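Local coordinates for magnetosome protein MamA (Magnetospirillum gryphiswaldense, PDB 3AS8), which is a tetratricopeptide-repeat protein associated with the magnetosome, where it probably recognises copies of itself and assembles into larger complexes, at residues Pro107-Leu120 with Ser132-Val146. Numbering follows the deposited sequence. Where two conformers were deposited one is given.
Sequences PVNFNVRFRLGVAL and SFKIALGLRPNEGKV. With SO4 (sulfate ion), chain B; SO4 (sulfate ion), chain C.
Helices 110-122 and 126-139 pack antiparallel in a tetratricopeptide-repeat array, and the F110 ring enters as a knob among A136 and L139 of the second and K145 and V146 at the start of helix 144-156. With CG anti to the backbone N (chi1 171°), the ring reaches across the interface; its CE1 lies 3.8 Å from A136 CB, and CZ touches V146 CG2. Over one face, the R140 guanidinium stacks almost parallel, planes 9° apart and centres 4.2 Å apart. Its rotation over the ring is fixed by a salt bridge from R140 NH1 to E143 OE2 (2.8 Å) and by hydrogen bonds from NH1 and NH2 to two oxygens of one sulfate, probably from the crystallisation liquor. Farther along, K145 lays its extended chain over F114, CE above the face and NZ in an off-centre cation-pi contact 4.3 Å from the ring centroid; a water links NZ to N111 OD1 and that sulfate.

The axes of segments 110-120 and 132-139 approach to 8.2 Å, and close to S132 the CA of G117 sits over the face of F133. F133 also touches A149 and I150 on helix 144-156, tying the hairpin to the following helix of the superhelix. Next to F133 in sequence, S132 fits as a knob among R113, L116, G117 and L120, and S132 OG accepts from R113 NH2 (3.0 Å, 157°) in the guanidinium plane, while I135 CD1 covers one guanidinium face.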
# COMPACT_ATOMS: atom_id res chain seq x y z
N PRO A 107 -5.60 -5.27 -11.38
CA PRO A 107 -6.56 -6.11 -10.68
C PRO A 107 -6.00 -7.40 -10.13
O PRO A 107 -6.77 -8.13 -9.46
CB PRO A 107 -7.61 -6.42 -11.76
CG PRO A 107 -6.94 -6.21 -13.07
CD PRO A 107 -5.99 -5.05 -12.79
N VAL A 108 -4.71 -7.70 -10.36
CA VAL A 108 -4.13 -8.89 -9.76
C VAL A 108 -3.27 -8.61 -8.54
O VAL A 108 -2.64 -9.52 -8.01
CB VAL A 108 -3.50 -9.84 -10.81
CG1 VAL A 108 -4.66 -10.42 -11.70
CG2 VAL A 108 -2.35 -9.17 -11.69
N ASN A 109 -3.30 -7.37 -8.06
CA ASN A 109 -2.52 -6.97 -6.89
C ASN A 109 -3.33 -7.27 -5.63
O ASN A 109 -4.31 -6.57 -5.30
CB ASN A 109 -2.12 -5.49 -6.98
CG ASN A 109 -1.21 -5.09 -5.91
OD1 ASN A 109 -1.32 -5.55 -4.78
ND2 ASN A 109 -0.22 -4.21 -6.25
N PHE A 110 -2.96 -8.35 -4.96
CA PHE A 110 -3.68 -8.83 -3.79
C PHE A 110 -3.58 -7.86 -2.60
O PHE A 110 -4.57 -7.52 -2.03
CB PHE A 110 -3.17 -10.20 -3.36
CG PHE A 110 -3.72 -10.68 -2.03
CD1 PHE A 110 -4.91 -11.40 -1.97
CD2 PHE A 110 -3.05 -10.40 -0.85
CE1 PHE A 110 -5.37 -11.84 -0.74
CE2 PHE A 110 -3.54 -10.82 0.39
CZ PHE A 110 -4.68 -11.51 0.44
N ASN A 111 -2.36 -7.46 -2.24
CA ASN A 111 -2.14 -6.57 -1.13
C ASN A 111 -2.96 -5.31 -1.25
O ASN A 111 -3.53 -4.87 -0.28
CB ASN A 111 -0.65 -6.23 -0.89
CG ASN A 111 -0.41 -5.62 0.48
OD1 ASN A 111 -0.93 -6.12 1.47
ND2 ASN A 111 0.29 -4.49 0.52
N VAL A 112 -2.94 -4.68 -2.39
CA VAL A 112 -3.72 -3.45 -2.58
C VAL A 112 -5.21 -3.68 -2.28
O VAL A 112 -5.84 -2.94 -1.49
CB VAL A 112 -3.51 -2.83 -3.99
CG1 VAL A 112 -4.66 -1.79 -4.34
CG2 VAL A 112 -2.15 -2.11 -4.11
N ARG A 113 -5.78 -4.78 -2.76
CA ARG A 113 -7.20 -5.01 -2.57
C ARG A 113 -7.46 -5.35 -1.11
O ARG A 113 -8.45 -4.93 -0.54
CB ARG A 113 -7.67 -6.21 -3.44
CG ARG A 113 -9.10 -6.62 -3.29
CD ARG A 113 -10.07 -5.52 -3.54
NE ARG A 113 -10.21 -5.19 -4.95
CZ ARG A 113 -11.08 -4.32 -5.46
NH1 ARG A 113 -11.16 -4.16 -6.75
NH2 ARG A 113 -11.95 -3.68 -4.71
N PHE A 114 -6.57 -6.14 -0.50
CA PHE A 114 -6.66 -6.47 0.94
C PHE A 114 -6.63 -5.23 1.84
O PHE A 114 -7.53 -5.06 2.61
CB PHE A 114 -5.61 -7.43 1.34
CG PHE A 114 -5.69 -7.82 2.78
CD1 PHE A 114 -6.73 -8.63 3.26
CD2 PHE A 114 -4.80 -7.31 3.70
CE1 PHE A 114 -6.82 -8.93 4.55
CE2 PHE A 114 -4.85 -7.64 4.97
CZ PHE A 114 -5.86 -8.43 5.44
N ARG A 115 -5.67 -4.32 1.62
CA ARG A 115 -5.55 -3.12 2.41
C ARG A 115 -6.70 -2.16 2.18
O ARG A 115 -7.11 -1.46 3.10
CB ARG A 115 -4.16 -2.44 2.19
CG ARG A 115 -2.96 -3.40 2.48
CD ARG A 115 -2.88 -3.79 3.88
NE ARG A 115 -1.86 -4.82 4.01
CZ ARG A 115 -1.60 -5.51 5.11
NH1 ARG A 115 -0.67 -6.47 5.05
NH2 ARG A 115 -2.24 -5.26 6.25
N LEU A 116 -7.24 -2.14 0.97
CA LEU A 116 -8.43 -1.40 0.69
C LEU A 116 -9.61 -1.91 1.55
O LEU A 116 -10.36 -1.14 2.15
CB LEU A 116 -8.80 -1.52 -0.77
CG LEU A 116 -10.16 -0.91 -1.19
CD1 LEU A 116 -10.25 0.56 -0.78
CD2 LEU A 116 -10.42 -1.10 -2.73
N GLY A 117 -9.80 -3.23 1.59
CA GLY A 117 -10.75 -3.74 2.55
C GLY A 117 -10.54 -3.33 4.00
O GLY A 117 -11.50 -3.03 4.72
N VAL A 118 -9.29 -3.39 4.48
CA VAL A 118 -8.97 -3.01 5.82
C VAL A 118 -9.35 -1.58 6.05
O VAL A 118 -9.84 -1.26 7.12
CB VAL A 118 -7.46 -3.20 6.19
CG1 VAL A 118 -7.17 -2.72 7.61
CG2 VAL A 118 -7.09 -4.72 6.16
N ALA A 119 -9.12 -0.72 5.06
CA ALA A 119 -9.39 0.70 5.23
C ALA A 119 -10.87 0.95 5.37
O ALA A 119 -11.30 1.71 6.27
CB ALA A 119 -8.80 1.56 4.05
N LEU A 120 -11.63 0.35 4.48
CA LEU A 120 -13.10 0.39 4.47
C LEU A 120 -13.67 -0.12 5.78
O LEU A 120 -14.55 0.55 6.38
CB LEU A 120 -13.64 -0.39 3.27
CG LEU A 120 -13.40 0.25 1.90
CD1 LEU A 120 -13.61 -0.80 0.77
CD2 LEU A 120 -14.22 1.52 1.59
N SER A 132 -14.59 -6.02 -1.08
CA SER A 132 -13.16 -6.00 -1.41
C SER A 132 -12.43 -7.26 -0.93
O SER A 132 -11.67 -7.88 -1.70
CB SER A 132 -12.50 -4.69 -0.85
OG SER A 132 -12.66 -3.67 -1.83
N PHE A 133 -12.70 -7.69 0.30
CA PHE A 133 -12.18 -8.96 0.82
C PHE A 133 -12.56 -10.17 -0.05
O PHE A 133 -11.73 -11.02 -0.32
CB PHE A 133 -12.57 -9.24 2.28
CG PHE A 133 -12.02 -8.27 3.30
CD1 PHE A 133 -10.68 -7.89 3.28
CD2 PHE A 133 -12.84 -7.75 4.31
CE1 PHE A 133 -10.17 -7.02 4.25
CE2 PHE A 133 -12.32 -6.87 5.27
CZ PHE A 133 -10.98 -6.49 5.23
N LYS A 134 -13.78 -10.21 -0.56
CA LYS A 134 -14.12 -11.25 -1.49
C LYS A 134 -13.41 -11.27 -2.85
O LYS A 134 -13.11 -12.34 -3.36
CB LYS A 134 -15.61 -11.29 -1.65
CG LYS A 134 -16.24 -11.82 -0.35
CD LYS A 134 -17.76 -12.08 -0.50
CE LYS A 134 -18.35 -12.58 0.84
NZ LYS A 134 -19.79 -12.76 0.68
N ILE A 135 -13.06 -10.11 -3.35
CA ILE A 135 -12.24 -9.98 -4.53
C ILE A 135 -10.82 -10.42 -4.24
O ILE A 135 -10.21 -11.12 -5.03
CB ILE A 135 -12.30 -8.54 -5.08
CG1 ILE A 135 -13.74 -8.21 -5.50
CG2 ILE A 135 -11.37 -8.38 -6.28
CD1 ILE A 135 -14.01 -6.71 -5.79
N ALA A 136 -10.25 -10.00 -3.11
CA ALA A 136 -8.97 -10.52 -2.68
C ALA A 136 -8.91 -12.05 -2.53
O ALA A 136 -7.91 -12.72 -2.88
CB ALA A 136 -8.56 -9.84 -1.35
N LEU A 137 -9.98 -12.61 -2.01
CA LEU A 137 -10.06 -14.05 -1.84
C LEU A 137 -10.07 -14.73 -3.20
O LEU A 137 -9.51 -15.81 -3.38
CB LEU A 137 -11.33 -14.39 -1.08
CG LEU A 137 -11.36 -15.21 0.17
CD1 LEU A 137 -12.69 -15.97 0.08
CD2 LEU A 137 -10.18 -16.12 0.51
N GLY A 138 -10.70 -14.10 -4.21
CA GLY A 138 -10.60 -14.68 -5.57
C GLY A 138 -9.17 -14.81 -6.03
O GLY A 138 -8.82 -15.74 -6.75
N LEU A 139 -8.34 -13.82 -5.67
CA LEU A 139 -6.92 -13.80 -6.02
C LEU A 139 -6.10 -14.86 -5.27
O LEU A 139 -5.15 -15.45 -5.86
CB LEU A 139 -6.37 -12.37 -5.81
CG LEU A 139 -6.89 -11.28 -6.75
CD1 LEU A 139 -6.32 -9.87 -6.32
CD2 LEU A 139 -6.42 -11.62 -8.17
N ARG A 140 -6.42 -15.07 -3.97
CA ARG A 140 -5.69 -16.03 -3.15
C ARG A 140 -6.67 -16.70 -2.22
O ARG A 140 -6.85 -16.27 -1.09
CB ARG A 140 -4.62 -15.38 -2.29
CG ARG A 140 -3.49 -14.68 -3.03
CD ARG A 140 -2.43 -14.30 -2.07
NE ARG A 140 -1.41 -13.45 -2.68
CZ ARG A 140 -0.55 -12.71 -2.00
NH1 ARG A 140 -0.49 -12.78 -0.68
NH2 ARG A 140 0.34 -11.98 -2.64
N PRO A 141 -7.30 -17.77 -2.70
CA PRO A 141 -8.38 -18.35 -1.97
C PRO A 141 -7.92 -19.12 -0.73
O PRO A 141 -8.79 -19.59 0.01
CB PRO A 141 -8.96 -19.39 -2.94
CG PRO A 141 -8.48 -19.04 -4.26
CD PRO A 141 -7.26 -18.20 -4.13
N ASN A 142 -6.63 -19.33 -0.62
CA ASN A 142 -6.11 -20.05 0.54
C ASN A 142 -5.54 -19.08 1.62
O ASN A 142 -4.95 -19.53 2.61
CB ASN A 142 -5.12 -21.19 0.15
CG ASN A 142 -5.84 -22.44 -0.34
OD1 ASN A 142 -7.08 -22.47 -0.51
ND2 ASN A 142 -5.06 -23.50 -0.58
N GLU A 143 -5.82 -17.79 1.47
CA GLU A 143 -5.47 -16.81 2.53
C GLU A 143 -6.54 -16.77 3.66
O GLU A 143 -7.59 -16.10 3.59
CB GLU A 143 -5.18 -15.42 1.95
CG GLU A 143 -3.90 -15.29 1.17
CD GLU A 143 -2.66 -14.76 1.94
OE1 GLU A 143 -2.69 -14.61 3.20
OE2 GLU A 143 -1.63 -14.50 1.26
N GLY A 144 -6.24 -17.51 4.72
CA GLY A 144 -6.96 -17.44 5.97
C GLY A 144 -7.25 -16.08 6.56
O GLY A 144 -8.35 -15.85 7.04
N LYS A 145 -6.27 -15.15 6.48
CA LYS A 145 -6.47 -13.83 7.05
C LYS A 145 -7.63 -13.14 6.33
O LYS A 145 -8.21 -12.18 6.87
CB LYS A 145 -5.18 -12.96 7.01
CG LYS A 145 -4.76 -12.42 5.61
CD LYS A 145 -3.45 -11.58 5.68
CE LYS A 145 -3.06 -11.06 4.35
NZ LYS A 145 -1.93 -10.08 4.42
N VAL A 146 -7.91 -13.51 5.06
CA VAL A 146 -8.96 -12.81 4.34
C VAL A 146 -10.34 -13.29 4.87
O VAL A 146 -11.26 -12.50 5.12
CB VAL A 146 -8.87 -12.96 2.81
CG1 VAL A 146 -10.07 -12.11 2.13
CG2 VAL A 146 -7.55 -12.50 2.36
S SO4 B . 1.71 -9.75 0.27
O1 SO4 B . 2.82 -10.46 0.96
O2 SO4 B . 0.43 -10.35 0.72
O3 SO4 B . 1.80 -8.33 0.62
O4 SO4 B . 1.77 -9.85 -1.19
S SO4 C . 0.13 -7.13 8.58
O1 SO4 C . 0.71 -5.83 8.22
O2 SO4 C . 0.68 -8.19 7.73
O3 SO4 C . 0.46 -7.43 9.98
O4 SO4 C . -1.33 -7.09 8.49
O HOH W 1 -1.52 -8.72 1.89